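Local coordinates for DisA protein (Sorangium cellulosum, PDB 6CCA) that probably transfers methyl groups to carbon during disorazol polyketide assembly, acting as the gem-dimethylating methyltransferase of a trans-acyltransferase assembly line, at residues P149-C161 against D186-A198. Residues are numbered along the deposited sequence; the frame is centred on the assembly and turned at random.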
loop_
_atom_site.group_PDB
_atom_site.type_symbol
_atom_site.label_atom_id
_atom_site.label_comp_id
_atom_site.label_asym_id
_atom_site.label_seq_id
_atom_site.Cartn_x
_atom_site.Cartn_y
_atom_site.Cartn_z
ATOM N N PRO A 149 6.093 -20.202 -3.090
ATOM C CA PRO A 149 5.347 -19.303 -3.968
ATOM C C PRO A 149 4.737 -18.047 -3.390
ATOM O O PRO A 149 4.694 -17.022 -4.041
ATOM C CB PRO A 149 4.274 -20.231 -4.617
ATOM C CG PRO A 149 4.962 -21.581 -4.611
ATOM C CD PRO A 149 5.679 -21.610 -3.274
ATOM N N ALA A 150 4.273 -18.106 -2.147
ATOM C CA ALA A 150 3.574 -16.965 -1.594
ATOM C C ALA A 150 4.503 -15.776 -1.436
ATOM O O ALA A 150 4.057 -14.624 -1.447
ATOM C CB ALA A 150 2.964 -17.347 -0.264
ATOM N N ILE A 151 5.803 -16.052 -1.229
ATOM C CA ILE A 151 6.748 -14.969 -1.061
ATOM C C ILE A 151 7.651 -14.756 -2.282
ATOM O O ILE A 151 8.466 -13.802 -2.303
ATOM C CB ILE A 151 7.576 -15.089 0.229
ATOM C CG1 ILE A 151 8.456 -16.350 0.291
ATOM C CG2 ILE A 151 6.660 -14.848 1.449
ATOM C CD1 ILE A 151 9.419 -16.398 1.436
ATOM N N ALA A 152 7.616 -15.704 -3.206
ATOM C CA ALA A 152 8.601 -15.669 -4.317
ATOM C C ALA A 152 8.702 -14.298 -5.038
ATOM O O ALA A 152 9.816 -13.818 -5.315
ATOM C CB ALA A 152 8.329 -16.812 -5.306
ATOM N N PRO A 153 7.566 -13.641 -5.381
ATOM C CA PRO A 153 7.729 -12.361 -6.098
ATOM C C PRO A 153 8.314 -11.246 -5.255
ATOM O O PRO A 153 8.983 -10.367 -5.788
ATOM C CB PRO A 153 6.313 -11.998 -6.526
ATOM C CG PRO A 153 5.439 -12.828 -5.631
ATOM C CD PRO A 153 6.159 -14.078 -5.365
ATOM N N TYR A 154 8.119 -11.346 -3.935
ATOM C CA TYR A 154 8.731 -10.409 -2.993
ATOM C C TYR A 154 10.255 -10.661 -2.934
ATOM O O TYR A 154 11.040 -9.708 -2.973
ATOM C CB TYR A 154 8.114 -10.551 -1.602
ATOM C CG TYR A 154 6.595 -10.361 -1.606
ATOM C CD1 TYR A 154 5.752 -11.411 -1.965
ATOM C CD2 TYR A 154 6.025 -9.192 -1.249
ATOM C CE1 TYR A 154 4.411 -11.274 -2.051
ATOM C CE2 TYR A 154 4.639 -9.002 -1.331
ATOM C CZ TYR A 154 3.827 -10.057 -1.714
ATOM O OH TYR A 154 2.428 -9.999 -1.804
ATOM N N VAL A 155 10.642 -11.923 -2.888
ATOM C CA VAL A 155 12.061 -12.317 -2.854
ATOM C C VAL A 155 12.741 -11.809 -4.137
ATOM O O VAL A 155 13.805 -11.171 -4.117
ATOM C CB VAL A 155 12.226 -13.831 -2.703
ATOM C CG1 VAL A 155 13.666 -14.258 -2.885
ATOM C CG2 VAL A 155 11.733 -14.260 -1.324
ATOM N N ARG A 156 12.090 -12.084 -5.263
ATOM C CA ARG A 156 12.574 -11.640 -6.562
ATOM C C ARG A 156 12.820 -10.135 -6.578
ATOM O O ARG A 156 13.902 -9.680 -6.953
ATOM C CB ARG A 156 11.582 -12.022 -7.663
ATOM C CG ARG A 156 11.734 -13.447 -8.169
ATOM C CD ARG A 156 10.961 -13.659 -9.460
ATOM N NE ARG A 156 11.476 -12.831 -10.548
ATOM C CZ ARG A 156 10.809 -11.822 -11.098
ATOM N NH1 ARG A 156 9.595 -11.511 -10.662
ATOM N NH2 ARG A 156 11.354 -11.122 -12.083
ATOM N N LEU A 157 11.817 -9.362 -6.171
ATOM C CA LEU A 157 11.949 -7.915 -6.155
ATOM C C LEU A 157 13.118 -7.460 -5.228
ATOM O O LEU A 157 13.859 -6.557 -5.558
ATOM C CB LEU A 157 10.643 -7.282 -5.680
ATOM C CG LEU A 157 10.753 -5.753 -5.556
ATOM C CD1 LEU A 157 11.195 -5.161 -6.880
ATOM C CD2 LEU A 157 9.433 -5.093 -5.125
ATOM N N LEU A 158 13.181 -8.007 -3.998
ATOM C CA LEU A 158 14.270 -7.626 -3.090
ATOM C C LEU A 158 15.616 -7.946 -3.696
ATOM O O LEU A 158 16.561 -7.187 -3.545
ATOM C CB LEU A 158 14.156 -8.356 -1.780
ATOM C CG LEU A 158 13.043 -7.899 -0.871
ATOM C CD1 LEU A 158 13.141 -8.672 0.399
ATOM C CD2 LEU A 158 13.238 -6.413 -0.505
ATOM N N TRP A 159 15.740 -9.104 -4.334
ATOM C CA TRP A 159 17.012 -9.493 -4.980
ATOM C C TRP A 159 17.391 -8.573 -6.126
ATOM O O TRP A 159 18.533 -8.140 -6.212
ATOM C CB TRP A 159 17.003 -10.967 -5.423
ATOM C CG TRP A 159 18.387 -11.485 -5.683
ATOM C CD1 TRP A 159 18.964 -11.701 -6.907
ATOM C CD2 TRP A 159 19.414 -11.691 -4.710
ATOM N NE1 TRP A 159 20.274 -12.097 -6.725
ATOM C CE2 TRP A 159 20.578 -12.068 -5.396
ATOM C CE3 TRP A 159 19.438 -11.624 -3.328
ATOM C CZ2 TRP A 159 21.747 -12.435 -4.741
ATOM C CZ3 TRP A 159 20.605 -11.928 -2.671
ATOM C CH2 TRP A 159 21.748 -12.355 -3.377
ATOM N N ALA A 160 16.412 -8.115 -6.913
ATOM C CA ALA A 160 16.691 -7.143 -7.973
ATOM C C ALA A 160 17.179 -5.810 -7.375
ATOM O O ALA A 160 18.092 -5.169 -7.897
ATOM C CB ALA A 160 15.455 -6.941 -8.873
ATOM N N CYS A 161 16.587 -5.393 -6.276
ATOM C CA CYS A 161 16.996 -4.151 -5.632
ATOM C C CYS A 161 18.404 -4.361 -5.041
ATOM O O CYS A 161 19.266 -3.511 -5.183
ATOM C CB CYS A 161 16.048 -3.782 -4.501
ATOM S SG CYS A 161 14.435 -3.183 -5.111
ATOM N N ASP A 186 7.497 -6.405 -15.039
ATOM C CA ASP A 186 8.012 -7.743 -14.801
ATOM C C ASP A 186 8.195 -8.082 -13.309
ATOM O O ASP A 186 8.095 -9.268 -12.897
ATOM C CB ASP A 186 9.365 -7.894 -15.526
ATOM C CG ASP A 186 9.220 -7.804 -17.056
ATOM O OD1 ASP A 186 8.098 -7.522 -17.557
ATOM O OD2 ASP A 186 10.248 -8.027 -17.714
ATOM N N LEU A 187 8.586 -7.077 -12.551
ATOM C CA LEU A 187 8.819 -7.279 -11.091
ATOM C C LEU A 187 7.648 -6.836 -10.241
ATOM O O LEU A 187 7.361 -7.472 -9.209
ATOM C CB LEU A 187 10.034 -6.473 -10.604
ATOM C CG LEU A 187 11.386 -6.972 -11.079
ATOM C CD1 LEU A 187 12.477 -6.036 -10.537
ATOM C CD2 LEU A 187 11.658 -8.383 -10.592
ATOM N N MET A 188 7.041 -5.692 -10.583
ATOM C CA MET A 188 5.926 -5.161 -9.750
ATOM C C MET A 188 4.609 -5.876 -9.987
ATOM O O MET A 188 3.811 -6.082 -9.066
ATOM C CB MET A 188 5.763 -3.651 -9.897
ATOM C CG MET A 188 6.847 -2.815 -9.216
ATOM S SD MET A 188 7.196 -3.167 -7.451
ATOM C CE MET A 188 7.462 -1.478 -6.909
ATOM N N GLY A 189 4.396 -6.316 -11.210
ATOM C CA GLY A 189 3.129 -6.894 -11.614
ATOM C C GLY A 189 2.829 -8.089 -10.733
ATOM O O GLY A 189 1.761 -8.138 -10.109
ATOM N N PRO A 190 3.780 -9.030 -10.646
ATOM C CA PRO A 190 3.541 -10.222 -9.839
ATOM C C PRO A 190 3.349 -9.971 -8.331
ATOM O O PRO A 190 2.978 -10.932 -7.608
ATOM C CB PRO A 190 4.783 -11.087 -10.095
ATOM C CG PRO A 190 5.344 -10.581 -11.412
ATOM C CD PRO A 190 5.013 -9.146 -11.462
ATOM N N LEU A 191 3.640 -8.779 -7.867
ATOM C CA LEU A 191 3.471 -8.414 -6.475
ATOM C C LEU A 191 2.027 -8.070 -6.178
ATOM O O LEU A 191 1.506 -8.409 -5.167
ATOM C CB LEU A 191 4.290 -7.200 -6.147
ATOM C CG LEU A 191 5.277 -7.235 -5.020
ATOM C CD1 LEU A 191 6.381 -8.165 -5.364
ATOM C CD2 LEU A 191 5.837 -5.843 -4.848
ATOM N N TYR A 192 1.450 -7.317 -7.083
ATOM C CA TYR A 192 0.132 -6.780 -6.845
ATOM C C TYR A 192 -1.002 -7.785 -7.073
ATOM O O TYR A 192 -2.070 -7.593 -6.592
ATOM C CB TYR A 192 -0.182 -5.647 -7.785
ATOM C CG TYR A 192 0.769 -4.532 -7.974
ATOM C CD1 TYR A 192 1.198 -3.792 -6.928
ATOM C CD2 TYR A 192 1.142 -4.159 -9.229
ATOM C CE1 TYR A 192 2.039 -2.721 -7.107
ATOM C CE2 TYR A 192 1.968 -3.095 -9.429
ATOM C CZ TYR A 192 2.425 -2.368 -8.363
ATOM O OH TYR A 192 3.249 -1.281 -8.559
ATOM N N LYS A 193 -0.738 -8.800 -7.883
ATOM C CA LYS A 193 -1.682 -9.838 -8.142
ATOM C C LYS A 193 -1.005 -11.137 -8.562
ATOM O O LYS A 193 0.056 -11.106 -9.016
ATOM C CB LYS A 193 -2.680 -9.393 -9.206
ATOM C CG LYS A 193 -2.124 -9.385 -10.597
ATOM C CD LYS A 193 -3.199 -9.389 -11.650
ATOM C CE LYS A 193 -2.611 -9.090 -13.015
ATOM N NZ LYS A 193 -2.462 -7.642 -13.233
ATOM N N GLY A 194 -1.686 -12.251 -8.419
ATOM C CA GLY A 194 -1.208 -13.546 -8.756
ATOM C C GLY A 194 -0.404 -14.230 -7.664
ATOM O O GLY A 194 0.241 -15.224 -7.917
ATOM N N ASN A 195 -0.395 -13.715 -6.441
ATOM C CA ASN A 195 0.185 -14.422 -5.361
ATOM C C ASN A 195 -0.883 -14.449 -4.247
ATOM O O ASN A 195 -1.788 -13.642 -4.267
ATOM C CB ASN A 195 1.479 -13.754 -4.904
ATOM C CG ASN A 195 1.301 -12.291 -4.380
ATOM O OD1 ASN A 195 0.925 -12.049 -3.253
ATOM N ND2 ASN A 195 1.591 -11.298 -5.262
ATOM N N ALA A 196 -0.798 -15.379 -3.335
ATOM C CA ALA A 196 -1.900 -15.627 -2.440
ATOM C C ALA A 196 -2.335 -14.442 -1.580
ATOM O O ALA A 196 -3.550 -14.144 -1.518
ATOM C CB ALA A 196 -1.628 -16.808 -1.549
ATOM N N THR A 197 -1.408 -13.795 -0.908
ATOM C CA THR A 197 -1.822 -12.709 0.004
ATOM C C THR A 197 -2.420 -11.537 -0.797
ATOM O O THR A 197 -3.493 -11.018 -0.431
ATOM C CB THR A 197 -0.673 -12.245 0.925
ATOM O OG1 THR A 197 0.367 -11.668 0.151
ATOM C CG2 THR A 197 -0.134 -13.419 1.778
ATOM N N ALA A 198 -1.769 -11.114 -1.884
ATOM C CA ALA A 198 -2.316 -9.986 -2.676
ATOM C C ALA A 198 -3.751 -10.357 -3.197
ATOM O O ALA A 198 -4.677 -9.524 -3.193
ATOM C CB ALA A 198 -1.426 -9.579 -3.844
HETATM O O HOH W 1 1.455 -13.933 -1.161
HETATM O O HOH W 2 8.404 -9.809 -8.421
HETATM O O HOH W 3 1.628 -7.118 -2.433
#
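The N-cap of helix 196-216 is where Y154, on helix 152-163, meets N195. This joins helix 152-163, which packs with helices 55-75 and 135-146, to helix 196-216, which precedes strand 226-231 of the mixed sheet. The Y154 hydroxyl donates to N195 OD1, with OH and OD1 2.9 Å apart. The donor stands 40° above the carbonyl plane. Ring and amide planes are 77° apart. A198 N reaches N195 OD1 from the opposite face, 3.2 Å away, and makes the capping bond. N195 has its CG between the backbone N and the carbonyl carbon (chi1 62°), which carries the amide back over the carbonyls of helix 189-192. There N195 ND2 donates to P190 O at 2.7 Å and also to L191 O. Water 1 links A150 O, N195 OD1 and T197 N. Water 3 joins Y154 OH to L191 O.

Beyond this polar end the contact is mostly apolar. L191 CG and CD1 lie over one face of the Y154 ring, CD1 offset toward its rim, while F343 and F58 meet that ring edge-to-face. L191 CD1 also packs against P153 O. L157 CD2 touches L191 CD2 at 3.7 Å and M188 SD, and L157 CD1 meets L187 CD1. L187 CD1 also rests on A160 CB at 3.5 Å. L187 CD2 lies over one face of the R156 guanidinium, whose edge is turned to D186 O. Water 2 bridges P153 O and L187 O.

The N195 amide is thus gripped through both its oxygen and its nitrogen. This fixes its rotation and ties the end of helix 189-192, the start of helix 196-216 and helix 152-163 together at one side chain.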